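Protein SCO1 homolog 1, mitochondrial (Arabidopsis thaliana, PDB 6N5U) binds copper through its thioredoxin-fold domain and is thought to act in copper homeostasis, mitochondrial redox signalling or copper insertion into cytochrome c oxidase. Local coordinates at residues T33-G38 against V69-S74. Numbering follows the deposited sequence.
Sequences TILYFG and VPVFIS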
ATOM      1  N   THR A  33      -4.343   0.941   9.361  1.00 53.64           N
ATOM      2  CA  THR A  33      -3.446   0.734   8.229  1.00 50.57           C
ATOM      3  C   THR A  33      -4.089   1.079   6.890  1.00 53.06           C
ATOM      4  O   THR A  33      -5.275   0.796   6.688  1.00 53.97           O
ATOM      5  CB  THR A  33      -2.961  -0.727   8.293  1.00 59.78           C
ATOM      6  OG1 THR A  33      -2.273  -0.940   9.526  1.00 64.44           O
ATOM      7  CG2 THR A  33      -2.067  -1.122   7.138  1.00 55.24           C
ATOM      8  N   ILE A  34      -3.299   1.663   5.965  1.00 46.90           N
ATOM      9  CA  ILE A  34      -3.755   1.949   4.599  1.00 45.58           C
ATOM     10  C   ILE A  34      -2.841   1.192   3.655  1.00 47.78           C
ATOM     11  O   ILE A  34      -1.650   1.465   3.650  1.00 47.33           O
ATOM     12  CB  ILE A  34      -3.884   3.463   4.226  1.00 49.48           C
ATOM     13  CG1 ILE A  34      -4.853   4.207   5.178  1.00 51.80           C
ATOM     14  CG2 ILE A  34      -4.341   3.612   2.763  1.00 50.29           C
ATOM     15  CD1 ILE A  34      -4.802   5.742   5.124  1.00 55.44           C
ATOM     16  N   LEU A  35      -3.383   0.230   2.873  1.00 43.99           N
ATOM     17  CA  LEU A  35      -2.581  -0.594   1.945  1.00 41.89           C
ATOM     18  C   LEU A  35      -2.704  -0.074   0.516  1.00 46.51           C
ATOM     19  O   LEU A  35      -3.820   0.131   0.049  1.00 47.63           O
ATOM     20  CB  LEU A  35      -2.990  -2.081   1.968  1.00 41.06           C
ATOM     21  CG  LEU A  35      -3.220  -2.799   3.291  1.00 46.87           C
ATOM     22  CD1 LEU A  35      -4.053  -4.040   3.061  1.00 48.06           C
ATOM     23  CD2 LEU A  35      -1.928  -3.252   3.919  1.00 47.79           C
ATOM     24  N   TYR A  36      -1.572   0.161  -0.160  1.00 41.63           N
ATOM     25  CA  TYR A  36      -1.522   0.647  -1.537  1.00 40.92           C
ATOM     26  C   TYR A  36      -0.714  -0.362  -2.328  1.00 44.69           C
ATOM     27  O   TYR A  36       0.407  -0.710  -1.939  1.00 44.77           O
ATOM     28  CB  TYR A  36      -0.921   2.090  -1.662  1.00 41.79           C
ATOM     29  CG  TYR A  36      -0.736   2.548  -3.099  1.00 43.06           C
ATOM     30  CD1 TYR A  36      -1.822   2.981  -3.858  1.00 47.05           C
ATOM     31  CD2 TYR A  36       0.505   2.463  -3.727  1.00 42.29           C
ATOM     32  CE1 TYR A  36      -1.682   3.297  -5.213  1.00 49.97           C
ATOM     33  CE2 TYR A  36       0.658   2.777  -5.081  1.00 42.87           C
ATOM     34  CZ  TYR A  36      -0.436   3.208  -5.818  1.00 54.05           C
ATOM     35  OH  TYR A  36      -0.303   3.534  -7.149  1.00 54.31           O
ATOM     36  N   PHE A  37      -1.285  -0.847  -3.423  1.00 40.67           N
ATOM     37  CA  PHE A  37      -0.591  -1.823  -4.270  1.00 39.46           C
ATOM     38  C   PHE A  37       0.039  -1.041  -5.420  1.00 42.92           C
ATOM     39  O   PHE A  37      -0.645  -0.226  -6.061  1.00 45.98           O
ATOM     40  CB  PHE A  37      -1.575  -2.902  -4.769  1.00 40.68           C
ATOM     41  CG  PHE A  37      -2.040  -3.898  -3.716  1.00 41.47           C
ATOM     42  CD1 PHE A  37      -2.975  -3.534  -2.749  1.00 41.51           C
ATOM     43  CD2 PHE A  37      -1.564  -5.210  -3.715  1.00 43.22           C
ATOM     44  CE1 PHE A  37      -3.383  -4.436  -1.769  1.00 42.01           C
ATOM     45  CE2 PHE A  37      -1.983  -6.120  -2.735  1.00 45.72           C
ATOM     46  CZ  PHE A  37      -2.881  -5.717  -1.762  1.00 43.39           C
ATOM     47  N   GLY A  38       1.336  -1.237  -5.610  1.00 35.05           N
ATOM     48  CA  GLY A  38       2.087  -0.536  -6.642  1.00 34.54           C
ATOM     49  C   GLY A  38       3.330  -1.263  -7.093  1.00 38.03           C
ATOM     50  O   GLY A  38       3.481  -2.447  -6.805  1.00 37.13           O
ATOM     51  N   VAL A  69      -0.806   3.740   9.562  1.00 58.82           N
ATOM     52  CA  VAL A  69       0.389   3.187   8.935  1.00 55.76           C
ATOM     53  C   VAL A  69       0.193   2.989   7.446  1.00 55.91           C
ATOM     54  O   VAL A  69      -0.630   2.165   7.056  1.00 54.48           O
ATOM     55  CB  VAL A  69       0.942   1.906   9.624  1.00 59.81           C
ATOM     56  CG1 VAL A  69       2.290   1.499   9.031  1.00 57.40           C
ATOM     57  CG2 VAL A  69       1.049   2.080  11.138  1.00 62.97           C
ATOM     58  N   PRO A  70       0.975   3.699   6.595  1.00 51.06           N
ATOM     59  CA  PRO A  70       0.868   3.455   5.153  1.00 47.26           C
ATOM     60  C   PRO A  70       1.657   2.191   4.814  1.00 47.14           C
ATOM     61  O   PRO A  70       2.728   1.945   5.402  1.00 48.24           O
ATOM     62  CB  PRO A  70       1.474   4.723   4.535  1.00 48.74           C
ATOM     63  CG  PRO A  70       2.444   5.244   5.565  1.00 54.39           C
ATOM     64  CD  PRO A  70       2.024   4.708   6.907  1.00 52.50           C
ATOM     65  N   VAL A  71       1.089   1.355   3.919  1.00 38.52           N
ATOM     66  CA  VAL A  71       1.712   0.117   3.476  1.00 36.77           C
ATOM     67  C   VAL A  71       1.766   0.016   1.935  1.00 38.78           C
ATOM     68  O   VAL A  71       0.723  -0.050   1.275  1.00 38.36           O
ATOM     69  CB  VAL A  71       1.062  -1.133   4.133  1.00 41.29           C
ATOM     70  CG1 VAL A  71       1.614  -2.443   3.540  1.00 39.68           C
ATOM     71  CG2 VAL A  71       1.220  -1.111   5.654  1.00 43.21           C
ATOM     72  N   PHE A  72       2.981  -0.050   1.378  1.00 33.86           N
ATOM     73  CA  PHE A  72       3.186  -0.265  -0.052  1.00 33.14           C
ATOM     74  C   PHE A  72       3.377  -1.780  -0.314  1.00 36.09           C
ATOM     75  O   PHE A  72       4.305  -2.363   0.245  1.00 35.50           O
ATOM     76  CB  PHE A  72       4.426   0.502  -0.514  1.00 35.36           C
ATOM     77  CG  PHE A  72       4.948   0.168  -1.887  1.00 36.39           C
ATOM     78  CD1 PHE A  72       4.405   0.764  -3.017  1.00 40.67           C
ATOM     79  CD2 PHE A  72       6.034  -0.684  -2.049  1.00 37.92           C
ATOM     80  CE1 PHE A  72       4.917   0.479  -4.290  1.00 41.49           C
ATOM     81  CE2 PHE A  72       6.536  -0.976  -3.324  1.00 40.22           C
ATOM     82  CZ  PHE A  72       5.971  -0.402  -4.434  1.00 38.25           C
ATOM     83  N   ILE A  73       2.501  -2.415  -1.136  1.00 31.51           N
ATOM     84  CA  ILE A  73       2.646  -3.837  -1.504  1.00 29.58           C
ATOM     85  C   ILE A  73       2.987  -3.887  -2.986  1.00 33.63           C
ATOM     86  O   ILE A  73       2.274  -3.305  -3.797  1.00 35.37           O
ATOM     87  CB  ILE A  73       1.409  -4.666  -1.147  1.00 31.90           C
ATOM     88  CG1 ILE A  73       1.050  -4.509   0.347  1.00 31.60           C
ATOM     89  CG2 ILE A  73       1.610  -6.153  -1.563  1.00 33.21           C
ATOM     90  CD1 ILE A  73      -0.247  -5.280   0.811  1.00 28.30           C
ATOM     91  N   SER A  74       4.098  -4.508  -3.328  1.00 30.59           N
ATOM     92  CA  SER A  74       4.585  -4.577  -4.703  1.00 30.51           C
ATOM     93  C   SER A  74       3.886  -5.585  -5.579  1.00 38.75           C
ATOM     94  O   SER A  74       3.741  -6.749  -5.188  1.00 41.28           O
ATOM     95  CB  SER A  74       6.082  -4.853  -4.724  1.00 33.00           C
ATOM     96  OG  SER A  74       6.520  -4.938  -6.071  1.00 38.51           O
TER
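Ile73 lies beside the Phe37 ring, both side chains leading off the same face of the sheet. Its CB sits over one ring face, 4.2 Å from the ring centroid, in a CH-pi contact offset toward the rim. With CG1 anti to the carbonyl carbon (chi1 -55°), Ile73 sends CD1 to within 3.7 Å of Phe37 CZ, while CG2 meets CE2 and CD2. A leucine in place of Phe37 has no flat face, and Ile73 CB and CD1 would probably be left less well covered. The same face continues through Leu35 CD2, which lies 3.7 Å from Val71 CG1, to Thr33 CG2, 3.6 Å from Val71 CG2. Strands 32-38 and 68-74 are central neighbours in the thioredoxin fold, paired in parallel and joined through helix 45-64 in a beta-alpha-beta unit. Five backbone hydrogen bonds link the segments, from Ile34 N to Val69 O at one end to Gly38 N to Ile73 O at the other; Tyr36 N to Val71 O measures 2.7 Å. Packing between the segments is looser on the opposite face: Tyr36 CD2 and Phe72 CD1 meet edge to edge at 4.3 Å, and Pro70 touches Ile34 chiefly through backbone. Here Tyr36 also touches Cys46, a copper ligand, and Phe72 CE1 reaches Gly38 C at 3.7 Å. At the Thr33 end, Val69 is partly exposed, its CB 4.3 Å from Thr33 OG1, which hydrogen-bonds to Lys31 O.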